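Local coordinates for protein kojibiose phosphorylase (Gut metagenome, PDB 6W0P) that is a carbohydrate-active enzyme of glycoside hydrolase family 65, built from an N-terminal beta domain, a central catalytic domain and a C-terminal domain, at residues 118-130 with 136-148. Residues are numbered along the deposited sequence; the frame is centred on the assembly and turned at random.
Sequences DLRSGLYQRTFTW and KIKIIISRLLDMS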
loop_
_atom_site.group_PDB
_atom_site.type_symbol
_atom_site.label_atom_id
_atom_site.label_comp_id
_atom_site.label_asym_id
_atom_site.label_seq_id
_atom_site.Cartn_x
_atom_site.Cartn_y
_atom_site.Cartn_z
ATOM N N ASP A 118 13.893 -36.677 -20.979
ATOM C CA ASP A 118 13.075 -37.808 -21.488
ATOM C C ASP A 118 11.769 -37.864 -20.687
ATOM O O ASP A 118 11.797 -38.202 -19.508
ATOM C CB ASP A 118 13.852 -39.119 -21.435
ATOM C CG ASP A 118 13.236 -40.174 -22.324
ATOM O OD1 ASP A 118 11.989 -40.241 -22.339
ATOM O OD2 ASP A 118 14.021 -40.895 -23.018
ATOM N N LEU A 119 10.648 -37.563 -21.322
ATOM C CA LEU A 119 9.344 -37.467 -20.616
ATOM C C LEU A 119 8.857 -38.856 -20.161
ATOM O O LEU A 119 7.906 -38.883 -19.372
ATOM C CB LEU A 119 8.329 -36.787 -21.520
ATOM C CG LEU A 119 8.677 -35.387 -22.020
ATOM C CD1 LEU A 119 7.596 -34.922 -22.965
ATOM C CD2 LEU A 119 8.851 -34.385 -20.871
ATOM N N ARG A 120 9.523 -39.957 -20.538
ATOM C CA ARG A 120 9.083 -41.324 -20.137
ATOM C C ARG A 120 9.836 -41.819 -18.898
ATOM O O ARG A 120 9.409 -42.844 -18.344
ATOM C CB ARG A 120 9.254 -42.304 -21.297
ATOM C CG ARG A 120 8.633 -41.813 -22.593
ATOM C CD ARG A 120 9.233 -42.500 -23.797
ATOM N NE ARG A 120 10.620 -42.095 -23.949
ATOM C CZ ARG A 120 11.366 -42.416 -25.008
ATOM N NH1 ARG A 120 10.841 -43.141 -25.985
ATOM N NH2 ARG A 120 12.620 -42.005 -25.094
ATOM N N SER A 121 10.910 -41.137 -18.483
ATOM C CA SER A 121 11.811 -41.598 -17.389
ATOM C C SER A 121 12.153 -40.460 -16.421
ATOM O O SER A 121 12.432 -40.737 -15.241
ATOM C CB SER A 121 13.071 -42.216 -17.950
ATOM O OG SER A 121 13.890 -41.251 -18.602
ATOM N N GLY A 122 12.097 -39.219 -16.872
ATOM C CA GLY A 122 12.587 -38.087 -16.087
ATOM C C GLY A 122 14.103 -38.080 -16.127
ATOM O O GLY A 122 14.683 -37.459 -15.266
ATOM N N LEU A 123 14.699 -38.762 -17.109
ATOM C CA LEU A 123 16.158 -38.731 -17.343
ATOM C C LEU A 123 16.491 -37.360 -17.931
ATOM O O LEU A 123 15.888 -36.964 -18.967
ATOM C CB LEU A 123 16.609 -39.851 -18.284
ATOM C CG LEU A 123 18.095 -39.763 -18.644
ATOM C CD1 LEU A 123 18.927 -39.836 -17.380
ATOM C CD2 LEU A 123 18.527 -40.853 -19.613
ATOM N N TYR A 124 17.355 -36.628 -17.239
ATOM C CA TYR A 124 17.871 -35.321 -17.689
ATOM C C TYR A 124 19.348 -35.545 -18.018
ATOM O O TYR A 124 20.112 -35.982 -17.136
ATOM C CB TYR A 124 17.596 -34.234 -16.648
ATOM C CG TYR A 124 18.251 -32.931 -17.014
ATOM C CD1 TYR A 124 17.936 -32.306 -18.202
ATOM C CD2 TYR A 124 19.234 -32.368 -16.227
ATOM C CE1 TYR A 124 18.553 -31.132 -18.588
ATOM C CE2 TYR A 124 19.879 -31.201 -16.609
ATOM C CZ TYR A 124 19.535 -30.577 -17.794
ATOM O OH TYR A 124 20.163 -29.437 -18.208
ATOM N N GLN A 125 19.713 -35.300 -19.274
ATOM C CA GLN A 125 21.030 -35.647 -19.845
ATOM C C GLN A 125 21.559 -34.421 -20.576
ATOM O O GLN A 125 20.813 -33.813 -21.367
ATOM C CB GLN A 125 20.912 -36.847 -20.785
ATOM C CG GLN A 125 22.136 -37.736 -20.804
ATOM C CD GLN A 125 21.988 -38.887 -21.768
ATOM O OE1 GLN A 125 21.880 -38.687 -22.978
ATOM N NE2 GLN A 125 21.989 -40.106 -21.238
ATOM N N ARG A 126 22.812 -34.090 -20.304
ATOM C CA ARG A 126 23.539 -33.001 -20.987
ATOM C C ARG A 126 24.840 -33.605 -21.498
ATOM O O ARG A 126 25.552 -34.224 -20.683
ATOM C CB ARG A 126 23.707 -31.818 -20.032
ATOM C CG ARG A 126 23.850 -30.470 -20.724
ATOM C CD ARG A 126 23.757 -29.321 -19.736
ATOM N NE ARG A 126 24.447 -29.639 -18.489
ATOM C CZ ARG A 126 25.627 -29.146 -18.101
ATOM N NH1 ARG A 126 26.278 -28.269 -18.847
ATOM N NH2 ARG A 126 26.152 -29.537 -16.949
ATOM N N THR A 127 25.090 -33.471 -22.802
ATOM C CA THR A 127 26.310 -33.959 -23.495
ATOM C C THR A 127 27.007 -32.755 -24.155
ATOM O O THR A 127 26.315 -31.858 -24.646
ATOM C CB THR A 127 25.924 -35.077 -24.472
ATOM O OG1 THR A 127 25.252 -36.126 -23.757
ATOM C CG2 THR A 127 27.112 -35.644 -25.213
ATOM N N PHE A 128 28.336 -32.694 -24.120
ATOM C CA PHE A 128 29.117 -31.676 -24.866
ATOM C C PHE A 128 30.570 -32.141 -24.954
ATOM O O PHE A 128 31.000 -33.005 -24.155
ATOM C CB PHE A 128 28.954 -30.302 -24.211
ATOM C CG PHE A 128 29.242 -30.311 -22.734
ATOM C CD1 PHE A 128 30.524 -30.120 -22.267
ATOM C CD2 PHE A 128 28.236 -30.548 -21.816
ATOM C CE1 PHE A 128 30.795 -30.167 -20.911
ATOM C CE2 PHE A 128 28.507 -30.594 -20.460
ATOM C CZ PHE A 128 29.789 -30.419 -20.009
ATOM N N THR A 129 31.303 -31.622 -25.936
ATOM C CA THR A 129 32.749 -31.913 -26.079
ATOM C C THR A 129 33.546 -30.664 -25.687
ATOM O O THR A 129 33.380 -29.608 -26.316
ATOM C CB THR A 129 33.078 -32.488 -27.457
ATOM O OG1 THR A 129 32.272 -33.662 -27.625
ATOM C CG2 THR A 129 34.546 -32.829 -27.588
ATOM N N TRP A 130 34.362 -30.810 -24.649
ATOM C CA TRP A 130 35.276 -29.778 -24.100
ATOM C C TRP A 130 36.571 -29.801 -24.910
ATOM O O TRP A 130 37.259 -30.850 -24.886
ATOM C CB TRP A 130 35.532 -30.084 -22.625
ATOM C CG TRP A 130 36.281 -29.037 -21.874
ATOM C CD1 TRP A 130 36.509 -27.737 -22.230
ATOM C CD2 TRP A 130 36.863 -29.211 -20.581
ATOM N NE1 TRP A 130 37.206 -27.095 -21.244
ATOM C CE2 TRP A 130 37.435 -27.973 -20.218
ATOM C CE3 TRP A 130 36.951 -30.291 -19.699
ATOM C CZ2 TRP A 130 38.092 -27.792 -19.004
ATOM C CZ3 TRP A 130 37.615 -30.114 -18.504
ATOM C CH2 TRP A 130 38.175 -28.880 -18.162
ATOM N N LYS A 136 40.224 -33.306 -26.703
ATOM C CA LYS A 136 38.751 -33.253 -26.848
ATOM C C LYS A 136 38.153 -34.267 -25.860
ATOM O O LYS A 136 38.393 -35.497 -26.045
ATOM C CB LYS A 136 38.353 -33.543 -28.297
ATOM C CG LYS A 136 38.955 -32.579 -29.296
ATOM C CD LYS A 136 38.314 -32.645 -30.647
ATOM C CE LYS A 136 39.176 -31.958 -31.689
ATOM N NZ LYS A 136 38.438 -31.727 -32.954
ATOM N N ILE A 137 37.466 -33.769 -24.822
ATOM C CA ILE A 137 36.807 -34.613 -23.787
ATOM C C ILE A 137 35.280 -34.513 -23.941
ATOM O O ILE A 137 34.692 -33.429 -23.711
ATOM C CB ILE A 137 37.300 -34.229 -22.390
ATOM C CG1 ILE A 137 38.802 -33.908 -22.389
ATOM C CG2 ILE A 137 36.948 -35.327 -21.395
ATOM C CD1 ILE A 137 39.375 -33.638 -21.022
ATOM N N LYS A 138 34.664 -35.616 -24.356
ATOM C CA LYS A 138 33.188 -35.769 -24.403
ATOM C C LYS A 138 32.681 -36.030 -22.974
ATOM O O LYS A 138 33.094 -37.027 -22.347
ATOM C CB LYS A 138 32.817 -36.865 -25.398
ATOM C CG LYS A 138 31.402 -36.745 -25.939
ATOM C CD LYS A 138 30.856 -38.060 -26.433
ATOM C CE LYS A 138 29.358 -38.039 -26.651
ATOM N NZ LYS A 138 28.877 -39.416 -26.897
ATOM N N ILE A 139 31.884 -35.097 -22.454
ATOM C CA ILE A 139 31.283 -35.148 -21.089
ATOM C C ILE A 139 29.814 -35.510 -21.262
ATOM O O ILE A 139 29.128 -34.780 -22.003
ATOM C CB ILE A 139 31.363 -33.786 -20.366
ATOM C CG1 ILE A 139 32.761 -33.162 -20.400
ATOM C CG2 ILE A 139 30.812 -33.907 -18.947
ATOM C CD1 ILE A 139 33.815 -34.029 -19.835
ATOM N N ILE A 140 29.332 -36.529 -20.556
ATOM C CA ILE A 140 27.869 -36.792 -20.440
ATOM C C ILE A 140 27.514 -36.695 -18.961
ATOM O O ILE A 140 28.097 -37.450 -18.188
ATOM C CB ILE A 140 27.478 -38.156 -21.029
ATOM C CG1 ILE A 140 28.096 -38.418 -22.404
ATOM C CG2 ILE A 140 25.966 -38.293 -21.057
ATOM C CD1 ILE A 140 27.989 -39.883 -22.856
ATOM N N ILE A 141 26.600 -35.788 -18.600
ATOM C CA ILE A 141 26.097 -35.623 -17.206
ATOM C C ILE A 141 24.610 -35.968 -17.198
ATOM O O ILE A 141 23.822 -35.283 -17.864
ATOM C CB ILE A 141 26.397 -34.221 -16.663
ATOM C CG1 ILE A 141 27.897 -33.941 -16.727
ATOM C CG2 ILE A 141 25.839 -34.045 -15.262
ATOM C CD1 ILE A 141 28.280 -32.551 -16.325
ATOM N N SER A 142 24.271 -37.026 -16.469
ATOM C CA SER A 142 22.914 -37.611 -16.415
ATOM C C SER A 142 22.380 -37.438 -14.992
ATOM O O SER A 142 23.185 -37.578 -14.052
ATOM C CB SER A 142 22.959 -39.049 -16.872
ATOM O OG SER A 142 23.554 -39.136 -18.165
ATOM N N ARG A 143 21.103 -37.076 -14.836
ATOM C CA ARG A 143 20.481 -37.065 -13.491
ATOM C C ARG A 143 18.988 -37.424 -13.502
ATOM O O ARG A 143 18.277 -37.291 -14.539
ATOM C CB ARG A 143 20.786 -35.761 -12.749
ATOM C CG ARG A 143 20.504 -34.468 -13.492
ATOM C CD ARG A 143 21.259 -33.321 -12.841
ATOM N NE ARG A 143 20.452 -32.108 -12.818
ATOM C CZ ARG A 143 20.908 -30.864 -12.656
ATOM N NH1 ARG A 143 22.197 -30.637 -12.512
ATOM N NH2 ARG A 143 20.059 -29.845 -12.667
ATOM N N LEU A 144 18.576 -37.878 -12.324
ATOM C CA LEU A 144 17.253 -38.424 -11.955
ATOM C C LEU A 144 16.902 -37.923 -10.552
ATOM O O LEU A 144 17.790 -37.897 -9.686
ATOM C CB LEU A 144 17.330 -39.952 -11.895
ATOM C CG LEU A 144 17.537 -40.732 -13.183
ATOM C CD1 LEU A 144 17.845 -42.184 -12.840
ATOM C CD2 LEU A 144 16.317 -40.681 -14.085
ATOM N N LEU A 145 15.636 -37.607 -10.323
ATOM C CA LEU A 145 15.026 -37.630 -8.981
ATOM C C LEU A 145 14.167 -38.897 -8.914
ATOM O O LEU A 145 13.407 -39.145 -9.863
ATOM C CB LEU A 145 14.231 -36.339 -8.755
ATOM C CG LEU A 145 15.006 -35.035 -8.945
ATOM C CD1 LEU A 145 14.142 -33.836 -8.595
ATOM C CD2 LEU A 145 16.274 -35.002 -8.107
ATOM N N ASP A 146 14.351 -39.714 -7.880
ATOM C CA ASP A 146 13.605 -40.990 -7.689
ATOM C C ASP A 146 12.134 -40.644 -7.454
ATOM O O ASP A 146 11.869 -39.903 -6.512
ATOM C CB ASP A 146 14.175 -41.793 -6.519
ATOM C CG ASP A 146 13.767 -43.254 -6.493
ATOM O OD1 ASP A 146 12.565 -43.559 -6.712
ATOM O OD2 ASP A 146 14.657 -44.089 -6.220
ATOM N N MET A 147 11.221 -41.126 -8.288
ATOM C CA MET A 147 9.792 -40.702 -8.217
ATOM C C MET A 147 9.039 -41.481 -7.137
ATOM O O MET A 147 8.009 -40.952 -6.718
ATOM C CB MET A 147 9.067 -40.886 -9.549
ATOM C CG MET A 147 9.690 -40.076 -10.648
ATOM S SD MET A 147 9.738 -38.300 -10.329
ATOM C CE MET A 147 7.996 -37.913 -10.447
ATOM N N SER A 148 9.535 -42.644 -6.691
ATOM C CA SER A 148 8.916 -43.490 -5.624
ATOM C C SER A 148 9.572 -43.214 -4.258
ATOM O O SER A 148 8.851 -42.816 -3.327
ATOM C CB SER A 148 8.987 -44.956 -5.975
ATOM O OG SER A 148 8.960 -45.124 -7.390
HETATM O O HOH W 1 13.974 -37.860 -12.733
HETATM O O HOH W 2 22.147 -33.755 -16.637
#
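F128 and I139 pack against each other across the strands 123-130 and 136-145. CB of I139 lies over one face of the F128 ring, 4.0 Å from its centroid, a CH-pi contact, while CG1 of I139 comes within 3.6 Å of CE1 of F128. With CG of F128 between its backbone N and carbonyl carbon (chi1 52°), the ring leans across toward I139. Y124 and R143 run side by side: NE of R143 meets the edge of the Y124 ring, 3.6 Å from CD2, while CE2 of Y124 lies over one face of the guanidinium; with the planes 60° apart this is not a parallel stack. On the same buried face, CD1 of I141 approaches NH2 of R126 obliquely. The polar ends of the arginines are held by acids, R126 by E48 and D47 and R143 by D47, which probably offsets the cost of burying their charge.

On the other face Q125, T127 and T129 pair with S142, I140 and K138 as non-hydrogen-bonded pairs. There CG2 of I140 rests 3.5 Å from OG1 of T127, and the extended chain of K138 brings its CE to 3.6 Å from CG2 of T127; beta-branched residues suit such extended backbone, and the lysine can lead its charge to the surface.

Between the two faces, the hydrogen-bonded pairs Y124-R143, R126-I141, F128-I139 and W130-I137 each exchange two backbone N-H...O bonds. Past this ladder, a water receives a bond from L145 N and gives one to G122 O, where positive phi suits glycine. Strands 123-132 and 135-145 form an antiparallel beta hairpin, flanked by strands 109-118 and 152-161 in the large antiparallel sheet of the family 65 N-terminal domain.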